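Cry23AA1 (Bacillus thuringiensis, PDB 4RHZ) probably acts as a pore-forming insecticidal toxin of the aerolysin family, forms a binary complex with Cry37Aa1 and binds a zinc ion. Local coordinates at residues T39-E44 and N160-V165; T82-E87 and T123-T128; G224-I229 and G252-N257. All coordinates share one frame; numbering follows the deposited sequence.

Contact 1 (T39-E44 and N160-V165); sequences TPQFTE and NVPVNV
The amide of Q41 lies across N164, and its NE2 donates a hydrogen bond of 3.0 Å to N164 OD1. The two amide planes stand 38° apart, and the donor sits above the acceptor's carbonyl plane rather than on a lone pair. Extension beyond CG (chi2 -175°) carries the same amide past P162, leaving Q41 OE1 3.5 Å from P162 CB. A second cluster forms around F42: V161 CG1 lies over one face of its ring, 4.2 Å from the centroid and 15° off the normal, a CH-pi contact. P162 CD approaches obliquely, 3.9 Å from F42 CE2. The backbone beneath is the end of an antiparallel ladder in the long sheet of this aerolysin-type fold, with T39 and N164 a hydrogen-bonded pair and P40 and V163 a non-hydrogen-bonded one. N164 N to T39 O, at 2.7 Å, is matched by the reverse bond from T39 N, while Q41 N reaches P162 O at 2.9 Å just after the strand. N164 ND2 adds a weak bond to T39 OG1. Farther out, F101 and F103 of strand 96-105 meet P40, V161 and V163, and strand 211-235 pairs with the other edge of 160-165 through I219, G217 and G215.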
loop_
_atom_site.group_PDB
_atom_site.type_symbol
_atom_site.label_atom_id
_atom_site.label_comp_id
_atom_site.label_asym_id
_atom_site.label_seq_id
_atom_site.Cartn_x
_atom_site.Cartn_y
_atom_site.Cartn_z
ATOM N N THR A 39 -1.076 6.817 17.448
ATOM C CA THR A 39 -0.877 7.682 16.321
ATOM C C THR A 39 0.104 7.092 15.292
ATOM O O THR A 39 1.151 6.556 15.643
ATOM C CB THR A 39 -0.455 9.127 16.731
ATOM O OG1 THR A 39 0.763 9.057 17.434
ATOM C CG2 THR A 39 -1.535 9.854 17.600
ATOM N N PRO A 40 -0.266 7.182 13.999
ATOM C CA PRO A 40 0.507 6.710 12.848
ATOM C C PRO A 40 1.746 7.544 12.754
ATOM O O PRO A 40 1.652 8.708 12.960
ATOM C CB PRO A 40 -0.426 7.009 11.654
ATOM C CG PRO A 40 -1.250 8.205 12.130
ATOM C CD PRO A 40 -1.510 7.864 13.587
ATOM N N GLN A 41 2.893 6.957 12.454
ATOM C CA GLN A 41 4.108 7.727 12.346
ATOM C C GLN A 41 4.135 8.650 11.102
ATOM O O GLN A 41 4.832 9.665 11.125
ATOM C CB GLN A 41 5.338 6.814 12.396
ATOM C CG GLN A 41 5.568 6.370 13.840
ATOM C CD GLN A 41 6.829 5.560 14.087
ATOM O OE1 GLN A 41 7.640 5.300 13.168
ATOM N NE2 GLN A 41 7.001 5.139 15.351
ATOM N N PHE A 42 3.405 8.264 10.041
ATOM C CA PHE A 42 3.178 9.068 8.859
ATOM C C PHE A 42 1.807 8.709 8.364
ATOM O O PHE A 42 1.198 7.735 8.796
ATOM C CB PHE A 42 4.255 8.836 7.771
ATOM C CG PHE A 42 4.459 7.376 7.376
ATOM C CD1 PHE A 42 3.573 6.748 6.496
ATOM C CD2 PHE A 42 5.525 6.648 7.881
ATOM C CE1 PHE A 42 3.743 5.407 6.121
ATOM C CE2 PHE A 42 5.711 5.309 7.527
ATOM C CZ PHE A 42 4.793 4.675 6.638
ATOM N N THR A 43 1.323 9.497 7.433
ATOM C CA THR A 43 -0.023 9.330 6.963
ATOM C C THR A 43 -0.140 9.205 5.415
ATOM O O THR A 43 -1.210 8.882 4.882
ATOM C CB THR A 43 -0.881 10.436 7.566
ATOM O OG1 THR A 43 -2.256 10.094 7.437
ATOM C CG2 THR A 43 -0.596 11.772 6.926
ATOM N N GLU A 44 0.975 9.452 4.719
ATOM C CA GLU A 44 1.062 9.323 3.274
ATOM C C GLU A 44 1.769 8.044 2.959
ATOM O O GLU A 44 2.974 7.928 3.207
ATOM C CB GLU A 44 1.874 10.480 2.649
ATOM C CG GLU A 44 1.142 11.827 2.558
ATOM C CD GLU A 44 0.780 12.180 1.091
ATOM O OE1 GLU A 44 1.732 12.476 0.296
ATOM O OE2 GLU A 44 -0.452 12.172 0.758
ATOM N N ASN A 160 2.080 -0.355 5.125
ATOM C CA ASN A 160 2.605 -0.899 6.381
ATOM C C ASN A 160 3.046 0.281 7.230
ATOM O O ASN A 160 4.097 0.868 6.970
ATOM C CB ASN A 160 3.759 -1.846 6.130
ATOM C CG ASN A 160 4.171 -2.645 7.424
ATOM O OD1 ASN A 160 3.764 -2.320 8.568
ATOM N ND2 ASN A 160 4.979 -3.695 7.227
ATOM N N VAL A 161 2.237 0.670 8.215
ATOM C CA VAL A 161 2.532 1.926 8.934
ATOM C C VAL A 161 2.854 1.682 10.418
ATOM O O VAL A 161 2.037 1.128 11.124
ATOM C CB VAL A 161 1.396 2.899 8.833
ATOM C CG1 VAL A 161 1.772 4.244 9.437
ATOM C CG2 VAL A 161 0.910 3.095 7.352
ATOM N N PRO A 162 4.059 2.083 10.883
ATOM C CA PRO A 162 4.322 2.014 12.323
ATOM C C PRO A 162 3.420 2.976 13.060
ATOM O O PRO A 162 3.146 4.088 12.575
ATOM C CB PRO A 162 5.792 2.452 12.451
ATOM C CG PRO A 162 6.426 2.211 11.078
ATOM C CD PRO A 162 5.278 2.422 10.109
ATOM N N VAL A 163 2.885 2.540 14.200
ATOM C CA VAL A 163 2.155 3.497 15.036
ATOM C C VAL A 163 2.838 3.600 16.420
ATOM O O VAL A 163 3.538 2.650 16.887
ATOM C CB VAL A 163 0.647 3.161 15.168
ATOM C CG1 VAL A 163 0.001 2.950 13.792
ATOM C CG2 VAL A 163 0.425 1.903 16.026
ATOM N N ASN A 164 2.643 4.770 17.031
ATOM C CA ASN A 164 2.998 5.038 18.394
ATOM C C ASN A 164 1.840 4.632 19.282
ATOM O O ASN A 164 0.705 5.035 19.032
ATOM C CB ASN A 164 3.214 6.522 18.556
ATOM C CG ASN A 164 4.349 7.027 17.706
ATOM O OD1 ASN A 164 5.418 6.396 17.610
ATOM N ND2 ASN A 164 4.097 8.141 17.023
ATOM N N VAL A 165 2.140 3.851 20.317
ATOM C CA VAL A 165 1.148 3.355 21.285
ATOM C C VAL A 165 1.524 3.963 22.679
ATOM O O VAL A 165 2.486 3.547 23.309
ATOM C CB VAL A 165 1.195 1.800 21.319
ATOM C CG1 VAL A 165 0.230 1.226 22.331
ATOM C CG2 VAL A 165 0.928 1.195 19.923
#

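Contact 2 (T82-E87 and T123-T128); sequences TSAVTE and TNTTTT
T126 O is held by two groups of the facing strand: S83 N donates a hydrogen bond of 3.0 Å to it, and T82 CA makes a CA-H...O contact with it at 3.2 Å. The reciprocal bond from T126 N to S83 O is also 3.0 Å long. The two reciprocal bonds mark S83 and T126 as a hydrogen-bonded antiparallel pair. The neighbouring pair, T82 and T127, is non-hydrogen-bonded, and here the side chains supply the polar link. In both threonines OG1 is turned away from the carbonyl carbon and lies beside the backbone N, and the hydroxyls meet at 2.8 Å from T82 OG1 to T127 OG1; either could donate. Beyond S83 the direct ladder gives way. A84 CB rests against T125 CG2 at 3.6 Å, and two waters then span the widening gap. One accepts from V85 N and donates to N124 O; the other donates to both V85 O and T123 O, lying 2.7 Å from V85 O. T123 CA also approaches V85 O, at 3.4 Å. The bridging waters thus satisfy both backbone polar atoms of V85 where the chain at T123 and N124 is loop. On its other edge, strand 67-90 pairs with strand 211-235 through backbone bonds of T82 with E220 and A84 with F218, and T86 and E87 form a classic beta bulge opposite S216. Strand 111-119 packs against S83 and V85 through A116 and Y118, while strand 126-142 continues from T127 toward the zinc ligands E130 and H132.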
loop_
_atom_site.group_PDB
_atom_site.type_symbol
_atom_site.label_atom_id
_atom_site.label_comp_id
_atom_site.label_asym_id
_atom_site.label_seq_id
_atom_site.Cartn_x
_atom_site.Cartn_y
_atom_site.Cartn_z
ATOM N N THR A 82 -4.240 -6.187 9.214
ATOM C CA THR A 82 -3.497 -6.714 10.303
ATOM C C THR A 82 -3.033 -5.537 11.171
ATOM O O THR A 82 -2.571 -4.472 10.662
ATOM C CB THR A 82 -2.375 -7.508 9.802
ATOM O OG1 THR A 82 -2.932 -8.599 9.112
ATOM C CG2 THR A 82 -1.463 -8.096 10.952
ATOM N N SER A 83 -3.241 -5.718 12.479
ATOM C CA SER A 83 -2.654 -4.858 13.475
ATOM C C SER A 83 -2.149 -5.633 14.729
ATOM O O SER A 83 -2.486 -6.821 14.918
ATOM C CB SER A 83 -3.608 -3.749 13.823
ATOM O OG SER A 83 -4.684 -4.275 14.551
ATOM N N ALA A 84 -1.224 -4.994 15.465
ATOM C CA ALA A 84 -0.681 -5.524 16.753
ATOM C C ALA A 84 0.040 -4.382 17.505
ATOM O O ALA A 84 0.381 -3.347 16.907
ATOM C CB ALA A 84 0.264 -6.666 16.524
ATOM N N VAL A 85 0.199 -4.547 18.818
ATOM C CA VAL A 85 1.067 -3.737 19.632
ATOM C C VAL A 85 2.336 -4.578 19.655
ATOM O O VAL A 85 2.282 -5.783 19.803
ATOM C CB VAL A 85 0.481 -3.632 21.062
ATOM C CG1 VAL A 85 1.540 -3.086 22.124
ATOM C CG2 VAL A 85 -0.831 -2.832 21.072
ATOM N N THR A 86 3.484 -3.965 19.451
ATOM C CA THR A 86 4.765 -4.710 19.535
ATOM C C THR A 86 5.531 -4.277 20.798
ATOM O O THR A 86 6.400 -5.016 21.314
ATOM C CB THR A 86 5.648 -4.424 18.288
ATOM O OG1 THR A 86 5.640 -3.006 18.071
ATOM C CG2 THR A 86 5.015 -5.058 17.044
ATOM N N GLU A 87 5.191 -3.123 21.330
ATOM C CA GLU A 87 5.801 -2.713 22.611
ATOM C C GLU A 87 4.749 -2.126 23.442
ATOM O O GLU A 87 4.246 -1.053 23.106
ATOM C CB GLU A 87 6.901 -1.675 22.392
ATOM C CG GLU A 87 8.235 -2.299 21.878
ATOM C CD GLU A 87 9.299 -1.236 21.768
ATOM O OE1 GLU A 87 9.113 -0.258 20.990
ATOM O OE2 GLU A 87 10.292 -1.311 22.526
ATOM N N THR A 123 0.931 -8.681 22.882
ATOM C CA THR A 123 1.565 -8.576 21.567
ATOM C C THR A 123 0.841 -9.439 20.495
ATOM O O THR A 123 1.355 -9.631 19.341
ATOM C CB THR A 123 2.987 -9.095 21.574
ATOM O OG1 THR A 123 2.930 -10.450 22.038
ATOM C CG2 THR A 123 3.879 -8.295 22.471
ATOM N N ASN A 124 -0.245 -10.078 20.894
ATOM C CA ASN A 124 -1.054 -10.885 19.963
ATOM C C ASN A 124 -1.368 -10.135 18.699
ATOM O O ASN A 124 -1.750 -8.915 18.746
ATOM C CB ASN A 124 -2.363 -11.164 20.621
ATOM C CG ASN A 124 -2.245 -12.283 21.634
ATOM O OD1 ASN A 124 -1.143 -12.888 21.832
ATOM N ND2 ASN A 124 -3.359 -12.572 22.301
ATOM N N THR A 125 -1.200 -10.795 17.576
ATOM C CA THR A 125 -1.536 -10.073 16.367
ATOM C C THR A 125 -2.929 -10.492 15.856
ATOM O O THR A 125 -3.291 -11.689 15.958
ATOM C CB THR A 125 -0.405 -10.182 15.283
ATOM O OG1 THR A 125 -0.433 -11.471 14.733
ATOM C CG2 THR A 125 0.943 -10.128 15.914
ATOM N N THR A 126 -3.697 -9.506 15.330
ATOM C CA THR A 126 -5.014 -9.780 14.736
ATOM C C THR A 126 -5.087 -9.407 13.245
ATOM O O THR A 126 -4.734 -8.287 12.842
ATOM C CB THR A 126 -6.234 -9.131 15.473
ATOM O OG1 THR A 126 -6.049 -7.725 15.469
ATOM C CG2 THR A 126 -6.389 -9.603 16.931
ATOM N N THR A 127 -5.560 -10.366 12.457
ATOM C CA THR A 127 -5.736 -10.230 11.007
ATOM C C THR A 127 -7.161 -10.616 10.621
ATOM O O THR A 127 -7.670 -11.651 11.094
ATOM C CB THR A 127 -4.814 -11.181 10.270
ATOM O OG1 THR A 127 -3.455 -10.902 10.617
ATOM C CG2 THR A 127 -4.991 -11.067 8.733
ATOM N N THR A 128 -7.804 -9.772 9.796
ATOM C CA THR A 128 -9.043 -10.112 9.042
ATOM C C THR A 128 -8.766 -10.243 7.541
ATOM O O THR A 128 -8.169 -9.357 6.920
ATOM C CB THR A 128 -10.150 -9.062 9.193
ATOM O OG1 THR A 128 -10.350 -8.786 10.555
ATOM C CG2 THR A 128 -11.488 -9.624 8.709
HETATM O O HOH W 1 -1.538 -6.506 20.168
HETATM O O HOH W 2 3.133 -7.894 18.380
#

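Contact 3 (G224-I229 and G252-N257); sequences GLRSII and GSLAPN
S227 holds its OG between its own backbone N and carbonyl carbon (chi1 64°), which directs the hydroxyl at the backbone of S253; S253 N donates to S227 OG over 2.7 Å. The first torsion of S253 (-55°) instead places its OG beside its own backbone N. The two hydroxyls do not bond to each other, but both are hydrogen-bonded to D136, S227 OG to its OD1 and S253 OG to its OD2. Backbone bonds flank this site. S227 N reaches S253 O at 2.9 Å, but S227 O is taken by G252 N at 3.1 Å, with the donor well above the plane of the S227 carbonyl. In a regular antiparallel pair S253 N would use S227 O, so the ladder is displaced here and the serine hydroxyl takes over as acceptor. G252, without a side chain, lets its CA come to 3.5 Å from S227 OG. Farther along the hairpin formed by strands 211-235 and 246-254, R226 and L254 make a non-hydrogen-bonded pair, and L254 CD2 lies over one face of the R226 guanidinium. A255 N closes this end with a nearly straight bond of 3.0 Å to L225 O (176° at the hydrogen), and A255 CB comes 3.5 Å from G224 O. On the opposite edge of strand 211-235, L225 and R226 form a classic beta bulge facing Q155. Chemically, S227 OG accepts from S253 N and, if D136 is ionised, probably donates to its carboxylate; S253 OG probably donates to the other oxygen of that carboxylate, so one acidic group could fix the rotation of two hydroxyls and tie strand 126-142 to the hairpin.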
loop_
_atom_site.group_PDB
_atom_site.type_symbol
_atom_site.label_atom_id
_atom_site.label_comp_id
_atom_site.label_asym_id
_atom_site.label_seq_id
_atom_site.Cartn_x
_atom_site.Cartn_y
_atom_site.Cartn_z
ATOM N N GLY A 224 -8.083 -3.617 -2.869
ATOM C CA GLY A 224 -8.513 -2.887 -4.051
ATOM C C GLY A 224 -8.966 -1.536 -3.593
ATOM O O GLY A 224 -9.734 -1.422 -2.606
ATOM N N LEU A 225 -8.532 -0.508 -4.292
ATOM C CA LEU A 225 -9.026 0.794 -3.954
ATOM C C LEU A 225 -10.142 1.286 -4.843
ATOM O O LEU A 225 -10.998 2.037 -4.375
ATOM C CB LEU A 225 -7.926 1.816 -4.020
ATOM C CG LEU A 225 -6.652 1.547 -3.236
ATOM C CD1 LEU A 225 -5.618 2.550 -3.766
ATOM C CD2 LEU A 225 -6.912 1.767 -1.689
ATOM N N ARG A 226 -10.083 0.925 -6.134
ATOM C CA ARG A 226 -11.072 1.328 -7.134
ATOM C C ARG A 226 -10.913 0.534 -8.407
ATOM O O ARG A 226 -9.824 -0.063 -8.653
ATOM C CB ARG A 226 -11.046 2.793 -7.436
ATOM C CG ARG A 226 -9.689 3.338 -7.557
ATOM C CD ARG A 226 -9.696 4.288 -8.629
ATOM N NE ARG A 226 -9.472 5.628 -8.198
ATOM C CZ ARG A 226 -10.095 6.699 -8.717
ATOM N NH1 ARG A 226 -11.030 6.576 -9.676
ATOM N NH2 ARG A 226 -9.783 7.909 -8.254
ATOM N N SER A 227 -12.028 0.452 -9.147
ATOM C CA SER A 227 -12.120 -0.251 -10.418
ATOM C C SER A 227 -12.246 0.840 -11.498
ATOM O O SER A 227 -12.758 1.950 -11.246
ATOM C CB SER A 227 -13.306 -1.228 -10.435
ATOM O OG SER A 227 -14.545 -0.487 -10.323
ATOM N N ILE A 228 -11.681 0.557 -12.662
ATOM C CA ILE A 228 -11.743 1.441 -13.798
ATOM C C ILE A 228 -12.070 0.541 -15.039
ATOM O O ILE A 228 -11.625 -0.637 -15.117
ATOM C CB ILE A 228 -10.393 2.127 -13.983
ATOM C CG1 ILE A 228 -10.162 3.149 -12.889
ATOM C CG2 ILE A 228 -10.321 2.883 -15.334
ATOM C CD1 ILE A 228 -8.709 3.636 -12.815
ATOM N N ILE A 229 -12.879 1.061 -15.970
ATOM C CA ILE A 229 -13.111 0.387 -17.268
ATOM C C ILE A 229 -12.365 1.175 -18.300
ATOM O O ILE A 229 -12.615 2.369 -18.490
ATOM C CB ILE A 229 -14.578 0.310 -17.602
ATOM C CG1 ILE A 229 -15.240 -0.680 -16.615
ATOM C CG2 ILE A 229 -14.749 -0.181 -19.038
ATOM C CD1 ILE A 229 -16.727 -0.638 -16.608
ATOM N N GLY A 252 -15.326 3.018 -12.579
ATOM C CA GLY A 252 -16.196 1.923 -12.180
ATOM C C GLY A 252 -16.674 2.219 -10.770
ATOM O O GLY A 252 -17.557 3.033 -10.619
ATOM N N SER A 253 -16.026 1.641 -9.750
ATOM C CA SER A 253 -16.441 1.771 -8.342
ATOM C C SER A 253 -15.284 2.185 -7.415
ATOM O O SER A 253 -14.121 1.916 -7.711
ATOM C CB SER A 253 -16.955 0.435 -7.801
ATOM O OG SER A 253 -17.989 -0.133 -8.552
ATOM N N LEU A 254 -15.605 2.817 -6.292
ATOM C CA LEU A 254 -14.608 3.063 -5.203
ATOM C C LEU A 254 -14.831 2.003 -4.169
ATOM O O LEU A 254 -15.963 1.600 -3.969
ATOM C CB LEU A 254 -14.886 4.373 -4.501
ATOM C CG LEU A 254 -14.793 5.668 -5.269
ATOM C CD1 LEU A 254 -15.077 6.824 -4.310
ATOM C CD2 LEU A 254 -13.407 5.799 -5.948
ATOM N N ALA A 255 -13.787 1.536 -3.492
ATOM C CA ALA A 255 -14.010 0.686 -2.273
ATOM C C ALA A 255 -14.839 1.423 -1.169
ATOM O O ALA A 255 -14.810 2.658 -1.084
ATOM C CB ALA A 255 -12.688 0.163 -1.740
ATOM N N PRO A 256 -15.587 0.681 -0.335
ATOM C CA PRO A 256 -16.425 1.372 0.740
ATOM C C PRO A 256 -15.639 2.334 1.653
ATOM O O PRO A 256 -16.101 3.490 1.978
ATOM C CB PRO A 256 -17.020 0.230 1.561
ATOM C CG PRO A 256 -16.750 -1.075 0.756
ATOM C CD PRO A 256 -15.676 -0.799 -0.301
ATOM N N ASN A 257 -14.420 1.907 1.992
ATOM C CA ASN A 257 -13.543 2.679 2.889
ATOM C C ASN A 257 -12.696 3.644 2.134
ATOM O O ASN A 257 -11.760 4.192 2.714
ATOM C CB ASN A 257 -12.641 1.761 3.723
ATOM C CG ASN A 257 -11.589 1.005 2.862
ATOM O OD1 ASN A 257 -11.829 0.700 1.664
ATOM N ND2 ASN A 257 -10.427 0.677 3.480
#

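In the fold
All three contacts reach one long mixed sheet. The centres of contacts 1 and 2 are about 14 Å apart, while the centre of contact 3 lies about 24 Å and 27 Å from those of contacts 1 and 2, farther along the elongated molecule. Strand 211-235, part of contact 3, is a neighbour of both 67-90 (contact 2) and 146-179 (contact 1), so it links the three. Along the chain, both segments of contact 2 fall between those of contact 1, and contact 3 follows later as a hairpin. The zinc site of H79, E130 and H132 draws its ligands from the two strands paired in contact 2, yet the ion also lies about 7 Å from the A255 side chain of contact 3.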